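PDB 3K7Y: aspartate aminotransferase from Plasmodium falciparum, which probably transfers the amino group between L-aspartate and 2-oxoglutarate, giving oxaloacetate and L-glutamate with the help of pyridoxal 5'-phosphate, and works as a homodimer. Local coordinates for residues I326-F329 against N330-T334; N72-E75 against D76-T79; V189-E193 against K194-E198; A109-V112 against L113-L117. All blocks are in the same frame, centred on the assembly; numbering follows the deposited sequence.

Interaction 1: I326-F329 against N330-T334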
loop_
_atom_site.group_PDB
_atom_site.type_symbol
_atom_site.label_atom_id
_atom_site.label_comp_id
_atom_site.label_asym_id
_atom_site.label_seq_id
_atom_site.Cartn_x
_atom_site.Cartn_y
_atom_site.Cartn_z
ATOM N N ILE A 326 32.145 7.626 15.784
ATOM C CA ILE A 326 33.485 8.047 16.210
ATOM C C ILE A 326 33.986 7.163 17.360
ATOM O O ILE A 326 35.020 6.515 17.230
ATOM C CB ILE A 326 33.531 9.565 16.545
ATOM C CG1 ILE A 326 33.641 10.366 15.257
ATOM C CG2 ILE A 326 34.680 9.917 17.500
ATOM C CD1 ILE A 326 33.060 11.732 15.374
ATOM N N LEU A 327 33.224 7.110 18.454
ATOM C CA LEU A 327 33.554 6.268 19.606
ATOM C C LEU A 327 33.924 4.864 19.161
ATOM O O LEU A 327 34.959 4.323 19.560
ATOM C CB LEU A 327 32.365 6.173 20.568
ATOM C CG LEU A 327 32.535 5.553 21.965
ATOM C CD1 LEU A 327 31.185 5.153 22.504
ATOM C CD2 LEU A 327 33.425 4.345 21.996
ATOM N N PHE A 328 33.066 4.287 18.330
ATOM C CA PHE A 328 33.181 2.901 17.930
ATOM C C PHE A 328 34.563 2.517 17.361
ATOM O O PHE A 328 35.203 1.592 17.864
ATOM C CB PHE A 328 32.035 2.532 16.972
ATOM C CG PHE A 328 32.113 1.127 16.445
ATOM C CD1 PHE A 328 32.014 0.038 17.300
ATOM C CD2 PHE A 328 32.299 0.893 15.089
ATOM C CE1 PHE A 328 32.103 -1.267 16.812
ATOM C CE2 PHE A 328 32.380 -0.410 14.593
ATOM C CZ PHE A 328 32.285 -1.494 15.460
ATOM N N PHE A 329 35.025 3.231 16.335
ATOM C CA PHE A 329 36.314 2.913 15.712
ATOM C C PHE A 329 37.465 3.208 16.644
ATOM O O PHE A 329 38.553 2.658 16.490
ATOM C CB PHE A 329 36.493 3.645 14.378
ATOM C CG PHE A 329 35.469 3.259 13.353
ATOM C CD1 PHE A 329 35.566 2.047 12.676
ATOM C CD2 PHE A 329 34.397 4.088 13.089
ATOM C CE1 PHE A 329 34.616 1.667 11.758
ATOM C CE2 PHE A 329 33.440 3.722 12.163
ATOM C CZ PHE A 329 33.547 2.506 11.498
ATOM N N ASN A 330 37.224 4.072 17.619
ATOM C CA ASN A 330 38.231 4.349 18.626
ATOM C C ASN A 330 38.442 3.174 19.595
ATOM O O ASN A 330 39.548 2.974 20.124
ATOM C CB ASN A 330 37.920 5.649 19.365
ATOM C CG ASN A 330 38.275 6.878 18.552
ATOM O OD1 ASN A 330 37.695 7.940 18.752
ATOM N ND2 ASN A 330 39.239 6.748 17.643
ATOM N N LYS A 331 37.386 2.396 19.824
ATOM C CA LYS A 331 37.523 1.196 20.634
ATOM C C LYS A 331 38.213 0.087 19.839
ATOM O O LYS A 331 38.858 -0.797 20.417
ATOM C CB LYS A 331 36.171 0.740 21.177
ATOM C CG LYS A 331 35.610 1.651 22.274
ATOM C CD LYS A 331 36.074 1.264 23.684
ATOM C CE LYS A 331 35.566 2.251 24.724
ATOM N NZ LYS A 331 36.033 1.918 26.094
ATOM N N LEU A 332 38.098 0.160 18.514
ATOM C CA LEU A 332 38.723 -0.807 17.614
ATOM C C LEU A 332 40.179 -0.467 17.373
ATOM O O LEU A 332 40.987 -1.360 17.124
ATOM C CB LEU A 332 37.995 -0.866 16.266
ATOM C CG LEU A 332 36.642 -1.566 16.124
ATOM C CD1 LEU A 332 36.150 -1.428 14.706
ATOM C CD2 LEU A 332 36.759 -3.027 16.482
ATOM N N GLU A 333 40.517 0.821 17.427
ATOM C CA GLU A 333 41.916 1.215 17.334
ATOM C C GLU A 333 42.642 0.668 18.563
ATOM O O GLU A 333 43.809 0.286 18.471
ATOM C CB GLU A 333 42.087 2.734 17.255
ATOM C CG GLU A 333 41.933 3.437 18.605
ATOM C CD GLU A 333 42.960 4.543 18.849
ATOM O OE1 GLU A 333 42.901 5.571 18.130
ATOM O OE2 GLU A 333 43.818 4.391 19.768
ATOM N N THR A 334 41.932 0.633 19.699
ATOM C CA THR A 334 42.460 0.123 20.967
ATOM C C THR A 334 42.561 -1.394 20.972
ATOM O O THR A 334 43.656 -1.928 20.867
ATOM C CB THR A 334 41.643 0.605 22.188
ATOM O OG1 THR A 334 41.766 2.026 22.302
ATOM C CG2 THR A 334 42.148 -0.039 23.477
#
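Leu332 reaches back with its CD1 methyl to two phenylalanines of the preceding turn in the long helix 304-335, the kind of helix that in class I aminotransferases runs from the large domain into the small one. Leu332 CD1 sits 4.1 Å from Phe329 CD1 and 3.9 Å from Phe328 CE2, touching both rings obliquely. The two rings also meet each other: Phe328 CD2 stands 4.0 Å above the Phe329 plane, over the middle of the ring. They diverge at their roots, since Phe328 holds CG anti to its backbone N (chi1 177°) while Phe329 turns CG beside its own. This apolar flank packs against Trp345, which touches Phe329 and Leu332, against Tyr348, whose ring meets that of Phe329, and against Ile394, Ala395 and Ile398 of helix 390-403.

Asn330 lies on a more open flank. Its side chain runs alongside that of Ile326, pointing the same way, and Asn330 CB rests 3.3 Å from Leu327 O. The backbone N of Asn330 is shared between weak bonds to Ile326 O and Leu327 O. Further along, Glu333 N bonds to Phe329 O at 2.8 Å, the donor tilted 28° from the carbonyl plane.

Interaction 2: N72-E75 against D76-T79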
loop_
_atom_site.group_PDB
_atom_site.type_symbol
_atom_site.label_atom_id
_atom_site.label_comp_id
_atom_site.label_asym_id
_atom_site.label_seq_id
_atom_site.Cartn_x
_atom_site.Cartn_y
_atom_site.Cartn_z
ATOM N N ASN A 72 -4.828 10.582 -3.929
ATOM C CA ASN A 72 -3.473 10.069 -3.805
ATOM C C ASN A 72 -2.607 10.973 -2.952
ATOM O O ASN A 72 -1.395 11.100 -3.173
ATOM C CB ASN A 72 -2.861 9.833 -5.175
ATOM C CG ASN A 72 -3.382 8.574 -5.829
ATOM O OD1 ASN A 72 -3.583 8.532 -7.042
ATOM N ND2 ASN A 72 -3.599 7.532 -5.030
ATOM N N GLY A 73 -3.266 11.585 -1.972
ATOM C CA GLY A 73 -2.665 12.570 -1.096
ATOM C C GLY A 73 -3.622 13.722 -0.873
ATOM O O GLY A 73 -4.697 13.773 -1.482
ATOM N N THR A 74 -3.225 14.642 0.007
ATOM C CA THR A 74 -4.003 15.839 0.315
ATOM C C THR A 74 -3.403 17.023 -0.428
ATOM O O THR A 74 -2.542 16.857 -1.292
ATOM C CB THR A 74 -3.964 16.178 1.828
ATOM O OG1 THR A 74 -3.554 15.035 2.581
ATOM C CG2 THR A 74 -5.327 16.643 2.316
ATOM N N GLU A 75 -3.864 18.215 -0.070
ATOM C CA GLU A 75 -3.308 19.472 -0.543
ATOM C C GLU A 75 -2.230 19.986 0.422
ATOM O O GLU A 75 -1.209 20.523 -0.014
ATOM C CB GLU A 75 -4.429 20.498 -0.721
ATOM C CG GLU A 75 -5.550 20.430 0.351
ATOM C CD GLU A 75 -6.555 19.271 0.154
ATOM O OE1 GLU A 75 -7.135 18.824 1.173
ATOM O OE2 GLU A 75 -6.771 18.813 -0.998
ATOM N N ASP A 76 -2.462 19.809 1.726
ATOM C CA ASP A 76 -1.471 20.107 2.773
ATOM C C ASP A 76 -0.292 19.158 2.705
ATOM O O ASP A 76 0.860 19.584 2.812
ATOM C CB ASP A 76 -2.088 19.985 4.166
ATOM C CG ASP A 76 -3.273 20.892 4.359
ATOM O OD1 ASP A 76 -4.337 20.380 4.776
ATOM O OD2 ASP A 76 -3.145 22.108 4.087
ATOM N N PHE A 77 -0.588 17.865 2.547
ATOM C CA PHE A 77 0.451 16.846 2.367
ATOM C C PHE A 77 1.398 17.237 1.239
ATOM O O PHE A 77 2.607 17.282 1.427
ATOM C CB PHE A 77 -0.161 15.471 2.070
ATOM C CG PHE A 77 0.814 14.337 2.208
ATOM C CD1 PHE A 77 0.853 13.579 3.369
ATOM C CD2 PHE A 77 1.706 14.034 1.187
ATOM C CE1 PHE A 77 1.766 12.535 3.514
ATOM C CE2 PHE A 77 2.615 12.993 1.319
ATOM C CZ PHE A 77 2.644 12.244 2.485
ATOM N N SER A 78 0.842 17.541 0.074
ATOM C CA SER A 78 1.680 17.820 -1.073
ATOM C C SER A 78 2.398 19.180 -1.035
ATOM O O SER A 78 3.283 19.408 -1.855
ATOM C CB SER A 78 0.933 17.585 -2.398
ATOM O OG SER A 78 0.194 18.722 -2.798
ATOM N N THR A 79 2.038 20.076 -0.109
ATOM C CA THR A 79 2.802 21.335 0.042
ATOM C C THR A 79 3.711 21.286 1.241
ATOM O O THR A 79 4.871 21.644 1.132
ATOM C CB THR A 79 1.955 22.668 0.075
ATOM O OG1 THR A 79 1.066 22.673 1.198
ATOM C CG2 THR A 79 1.176 22.914 -1.240
#
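Thr74 and Phe77 meet where the chain turns from an irregular segment into helix 75-86. The threonine hydroxyl OG1 is 3.5 Å from Phe77 CB, and the two side chains cross at about a right angle. Thr74 CB meanwhile lies 3.8 Å from the backbone N of Phe77, so the threonine packs mainly against the root of the phenylalanine, with OG1 oblique to the ring. With chi1 at -166°, Phe77 swings its ring to the far side from its own N, off the incoming segment.

Next to this pair the helix begins to bond. Thr79 N gives a weak, bent bond to Glu75 O, 3.3 Å long, and is also hydrogen-bonded to Asp76 O at 3.2 Å. Ser78 OG sits 3.6 Å from both Thr74 O and Glu75 O. On the exposed side the carboxylates of Glu75 and Asp76 come within 4.8 Å (OE1 to OD1), a proximity of like charges that solvent probably eases.

Further out, Asn294 of helix 291-302 donates through ND2 to Thr74 OG1 and also touches Phe77, tying the turn to that helix. Upstream, Gly73 has phi 138° and psi 175°, where a side chain would run into the carbonyl O of Asn72, and Asn72 itself bonds through its backbone to Gln102 of strand 98-104. The whole is a loop-to-helix junction braced on an outermost strand of the large-domain sheet, four residues after Tyr68, which binds a pyridoxal phosphate other than this chain's own, as befits an active site shared across the dimer.

Interaction 3: V189-E193 against K194-E198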
loop_
_atom_site.group_PDB
_atom_site.type_symbol
_atom_site.label_atom_id
_atom_site.label_comp_id
_atom_site.label_asym_id
_atom_site.label_seq_id
_atom_site.Cartn_x
_atom_site.Cartn_y
_atom_site.Cartn_z
ATOM N N VAL A 189 28.290 7.219 2.721
ATOM C CA VAL A 189 29.192 8.266 2.254
ATOM C C VAL A 189 28.363 9.267 1.445
ATOM O O VAL A 189 27.751 8.876 0.462
ATOM C CB VAL A 189 30.305 7.646 1.334
ATOM C CG1 VAL A 189 31.211 8.701 0.781
ATOM C CG2 VAL A 189 31.138 6.610 2.076
ATOM N N ASN A 190 28.319 10.533 1.863
ATOM C CA ASN A 190 27.573 11.575 1.108
ATOM C C ASN A 190 28.445 12.387 0.137
ATOM O O ASN A 190 29.653 12.510 0.342
ATOM C CB ASN A 190 26.709 12.498 2.009
ATOM C CG ASN A 190 27.132 12.497 3.488
ATOM O OD1 ASN A 190 27.652 11.508 4.004
ATOM N ND2 ASN A 190 26.881 13.608 4.177
ATOM N N ILE A 191 27.830 12.917 -0.923
ATOM C CA ILE A 191 28.535 13.708 -1.954
ATOM C C ILE A 191 28.922 15.107 -1.442
ATOM O O ILE A 191 28.038 15.899 -1.120
ATOM C CB ILE A 191 27.656 13.859 -3.238
ATOM C CG1 ILE A 191 27.363 12.490 -3.857
ATOM C CG2 ILE A 191 28.320 14.789 -4.272
ATOM C CD1 ILE A 191 26.191 12.466 -4.810
ATOM N N GLU A 192 30.221 15.408 -1.372
ATOM C CA GLU A 192 30.709 16.724 -0.904
ATOM C C GLU A 192 30.303 17.883 -1.842
ATOM O O GLU A 192 30.304 17.722 -3.069
ATOM C CB GLU A 192 32.234 16.704 -0.769
ATOM C CG GLU A 192 32.796 15.559 0.065
ATOM C CD GLU A 192 34.294 15.343 -0.154
ATOM O OE1 GLU A 192 34.806 15.656 -1.255
ATOM O OE2 GLU A 192 34.957 14.842 0.781
ATOM N N GLU A 193 29.984 19.051 -1.288
ATOM C CA GLU A 193 29.578 20.177 -2.141
ATOM C C GLU A 193 30.642 20.538 -3.164
ATOM O O GLU A 193 30.311 21.073 -4.226
ATOM C CB GLU A 193 29.237 21.442 -1.348
ATOM C CG GLU A 193 28.584 21.231 -0.001
ATOM C CD GLU A 193 28.237 22.545 0.686
ATOM O OE1 GLU A 193 28.314 23.625 0.034
ATOM O OE2 GLU A 193 27.877 22.486 1.886
ATOM N N LYS A 194 31.910 20.270 -2.838
ATOM C CA LYS A 194 33.021 20.537 -3.760
ATOM C C LYS A 194 32.640 20.167 -5.201
ATOM O O LYS A 194 33.064 20.837 -6.152
ATOM C CB LYS A 194 34.291 19.764 -3.365
ATOM C CG LYS A 194 34.613 19.733 -1.892
ATOM C CD LYS A 194 35.965 19.077 -1.646
ATOM C CE LYS A 194 36.380 19.237 -0.176
ATOM N NZ LYS A 194 37.671 18.561 0.114
ATOM N N TYR A 195 31.820 19.115 -5.340
ATOM C CA TYR A 195 31.511 18.496 -6.636
ATOM C C TYR A 195 30.126 18.761 -7.247
ATOM O O TYR A 195 29.923 18.491 -8.438
ATOM C CB TYR A 195 31.718 16.998 -6.547
ATOM C CG TYR A 195 33.131 16.607 -6.276
ATOM C CD1 TYR A 195 34.029 16.415 -7.317
ATOM C CD2 TYR A 195 33.578 16.421 -4.968
ATOM C CE1 TYR A 195 35.348 16.045 -7.062
ATOM C CE2 TYR A 195 34.888 16.047 -4.697
ATOM C CZ TYR A 195 35.773 15.865 -5.744
ATOM O OH TYR A 195 37.075 15.499 -5.477
ATOM N N PHE A 196 29.180 19.271 -6.455
ATOM C CA PHE A 196 27.846 19.555 -6.977
ATOM C C PHE A 196 27.926 20.233 -8.348
ATOM O O PHE A 196 27.432 19.689 -9.329
ATOM C CB PHE A 196 27.017 20.419 -6.017
ATOM C CG PHE A 196 26.724 19.774 -4.680
ATOM C CD1 PHE A 196 26.155 20.524 -3.656
ATOM C CD2 PHE A 196 27.012 18.438 -4.436
ATOM C CE1 PHE A 196 25.869 19.953 -2.427
ATOM C CE2 PHE A 196 26.724 17.863 -3.206
ATOM C CZ PHE A 196 26.157 18.629 -2.198
ATOM N N ASP A 197 28.579 21.390 -8.419
ATOM C CA ASP A 197 28.549 22.225 -9.625
ATOM C C ASP A 197 28.986 21.491 -10.883
ATOM O O ASP A 197 28.427 21.708 -11.963
ATOM C CB ASP A 197 29.405 23.487 -9.458
ATOM C CG ASP A 197 29.180 24.178 -8.132
ATOM O OD1 ASP A 197 29.652 23.652 -7.087
ATOM O OD2 ASP A 197 28.549 25.255 -8.147
ATOM N N GLU A 198 29.988 20.632 -10.760
ATOM C CA GLU A 198 30.446 19.913 -11.935
ATOM C C GLU A 198 29.298 19.052 -12.461
ATOM O O GLU A 198 28.929 19.143 -13.635
ATOM C CB GLU A 198 31.688 19.079 -11.633
ATOM C CG GLU A 198 32.573 18.829 -12.851
ATOM C CD GLU A 198 33.829 18.016 -12.525
ATOM O OE1 GLU A 198 34.237 17.188 -13.378
ATOM O OE2 GLU A 198 34.403 18.199 -11.426
#
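Phe196 folds back over Glu193 at the start of helix 193-206, the helix of a beta-alpha-beta crossover between the parallel strands 176-179 and 209-214 in the large domain. The aromatic contact is a CH-pi interaction: Glu193 CA sits over the Phe196 ring centre, 3.5 Å from the centroid and 3° off the normal. A chi1 of -63° aims the Phe196 ring back toward the loop.

Apolar packing uses the rim of the same ring. Ile191 CG2 lies in the ring plane, 3.6 Å from Phe196 CE2, while Leu229 and Leu230 of helix 229-235 also touch the phenylalanine.

Of the backbone bonds, Phe196 N to Glu193 O spans 3.1 Å, the donor 60° out of the carbonyl plane, an i to i+3 bond in the first turn.

The charged groups lie in two places. Asp197 forms a salt bridge with Lys233. Elsewhere, Glu192 runs alongside Lys194, Glu192 OE1 and Lys194 NZ 4.3 Å apart, too far for a salt bridge, though the opposite charges probably still attract. The neighbouring Tyr195 stacks on Tyr161 and presents its edge to the glutamate: Glu192 OE1 lies in the ring plane, 3.5 Å from Tyr195 CE2.

Interaction 4: A109-V112 against L113-L117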
loop_
_atom_site.group_PDB
_atom_site.type_symbol
_atom_site.label_atom_id
_atom_site.label_comp_id
_atom_site.label_asym_id
_atom_site.label_seq_id
_atom_site.Cartn_x
_atom_site.Cartn_y
_atom_site.Cartn_z
ATOM N N ALA A 109 7.022 4.601 -3.040
ATOM C CA ALA A 109 7.146 5.651 -4.026
ATOM C C ALA A 109 8.067 5.182 -5.142
ATOM O O ALA A 109 7.814 5.444 -6.319
ATOM C CB ALA A 109 7.640 6.936 -3.401
ATOM N N ILE A 110 9.119 4.460 -4.774
ATOM C CA ILE A 110 10.055 3.966 -5.770
ATOM C C ILE A 110 9.245 3.159 -6.759
ATOM O O ILE A 110 9.202 3.479 -7.950
ATOM C CB ILE A 110 11.191 3.104 -5.159
ATOM C CG1 ILE A 110 12.132 3.966 -4.312
ATOM C CG2 ILE A 110 11.993 2.383 -6.250
ATOM C CD1 ILE A 110 12.826 3.168 -3.161
ATOM N N PHE A 111 8.557 2.141 -6.265
ATOM C CA PHE A 111 7.834 1.263 -7.181
ATOM C C PHE A 111 6.801 1.932 -8.081
ATOM O O PHE A 111 6.776 1.593 -9.251
ATOM C CB PHE A 111 7.253 0.052 -6.475
ATOM C CG PHE A 111 5.794 0.107 -6.266
ATOM C CD1 PHE A 111 5.282 0.197 -4.988
ATOM C CD2 PHE A 111 4.918 0.006 -7.348
ATOM C CE1 PHE A 111 3.902 0.195 -4.779
ATOM C CE2 PHE A 111 3.552 0.009 -7.165
ATOM C CZ PHE A 111 3.034 0.106 -5.876
ATOM N N VAL A 112 5.980 2.868 -7.586
ATOM C CA VAL A 112 5.009 3.517 -8.491
ATOM C C VAL A 112 5.746 4.237 -9.601
ATOM O O VAL A 112 5.296 4.234 -10.754
ATOM C CB VAL A 112 4.017 4.538 -7.842
ATOM C CG1 VAL A 112 3.113 5.168 -8.937
ATOM C CG2 VAL A 112 3.129 3.885 -6.784
ATOM N N LEU A 113 6.881 4.845 -9.255
ATOM C CA LEU A 113 7.696 5.538 -10.249
ATOM C C LEU A 113 8.260 4.595 -11.288
ATOM O O LEU A 113 8.327 4.936 -12.469
ATOM C CB LEU A 113 8.833 6.292 -9.590
ATOM C CG LEU A 113 9.801 6.977 -10.532
ATOM C CD1 LEU A 113 9.087 8.031 -11.386
ATOM C CD2 LEU A 113 10.890 7.608 -9.700
ATOM N N LEU A 114 8.668 3.409 -10.855
ATOM C CA LEU A 114 9.165 2.433 -11.809
ATOM C C LEU A 114 8.017 1.961 -12.685
ATOM O O LEU A 114 8.165 1.839 -13.902
ATOM C CB LEU A 114 9.868 1.280 -11.110
ATOM C CG LEU A 114 11.206 1.574 -10.421
ATOM C CD1 LEU A 114 11.607 0.397 -9.580
ATOM C CD2 LEU A 114 12.284 1.855 -11.422
ATOM N N GLU A 115 6.855 1.738 -12.080
ATOM C CA GLU A 115 5.678 1.397 -12.876
ATOM C C GLU A 115 5.440 2.528 -13.859
ATOM O O GLU A 115 5.015 2.296 -14.988
ATOM C CB GLU A 115 4.424 1.138 -12.023
ATOM C CG GLU A 115 4.397 -0.175 -11.269
ATOM C CD GLU A 115 4.536 -1.423 -12.148
ATOM O OE1 GLU A 115 4.297 -2.543 -11.633
ATOM O OE2 GLU A 115 4.895 -1.322 -13.345
ATOM N N PHE A 116 5.747 3.750 -13.431
ATOM C CA PHE A 116 5.512 4.920 -14.281
ATOM C C PHE A 116 6.526 5.013 -15.406
ATOM O O PHE A 116 6.233 5.563 -16.461
ATOM C CB PHE A 116 5.502 6.228 -13.478
ATOM C CG PHE A 116 5.299 7.451 -14.331
ATOM C CD1 PHE A 116 4.152 7.588 -15.114
ATOM C CD2 PHE A 116 6.256 8.454 -14.364
ATOM C CE1 PHE A 116 3.946 8.710 -15.910
ATOM C CE2 PHE A 116 6.066 9.595 -15.161
ATOM C CZ PHE A 116 4.899 9.721 -15.941
ATOM N N LEU A 117 7.719 4.477 -15.164
ATOM C CA LEU A 117 8.749 4.472 -16.177
ATOM C C LEU A 117 8.486 3.418 -17.256
ATOM O O LEU A 117 8.760 3.678 -18.428
ATOM C CB LEU A 117 10.152 4.351 -15.561
ATOM C CG LEU A 117 10.644 5.487 -14.634
ATOM C CD1 LEU A 117 12.110 5.353 -14.330
ATOM C CD2 LEU A 117 10.373 6.896 -15.192
#
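Phe111 O accepts the backbone N of Glu115 at 2.8 Å, a nearly straight bond (169° at the hydrogen) in the middle of helix 105-118. This helix belongs to the large domain, and its first turn carries Gly106 and Thr107, which bind pyridoxal phosphate. The ladder continues on either side: Leu114 N bonds to Ile110 O at 3.0 Å, and Phe116 N to Val112 O at 2.8 Å, the latter more bent.

Ile110 and Leu114 stand side by side, pointing the same way, with Ile110 CG2 3.9 Å from Leu114 CD1. Both rest on Met138 of helix 133-140, and Ile110 also touches the cofactor itself, so the packing along this flank backs a wall of the active site.

Phe111 faces the dimer interface, where its ring meets Phe285 of the second subunit edge-to-face. Val112 CG2 lies over one face of the Phe111 ring, 3.8 Å above the plane and offset toward the rim. Glu115 bends at its second torsion (chi2 -58°), carrying a carboxylate nearly perpendicular to the Phe111 ring to a long, weak ion pair with Arg142. The aliphatic part stays at the ring edge, Glu115 CG lying in plane 4.0 Å from Phe111 CD2.

Along the chain the order is interaction 2, 4, 3, then 1. Interactions 2 and 4 are neighbours, their centres 19 Å apart and nearest atoms about 8 Å; strand 98-104 connects helix 75-86 of the former to helix 105-118 of the latter. Interaction 3 opens helix 193-206 on the same mixed sheet, its centre 27 Å from that of interaction 4. Interaction 1, far along helix 304-335, has its centre 45 Å from that of interaction 2, on the opposite side of the chain's centre. Interactions 2 to 4 thus belong to the large domain, interaction 4 touching cofactor and second subunit, while interaction 1 packs on the C-terminal helix 390-403.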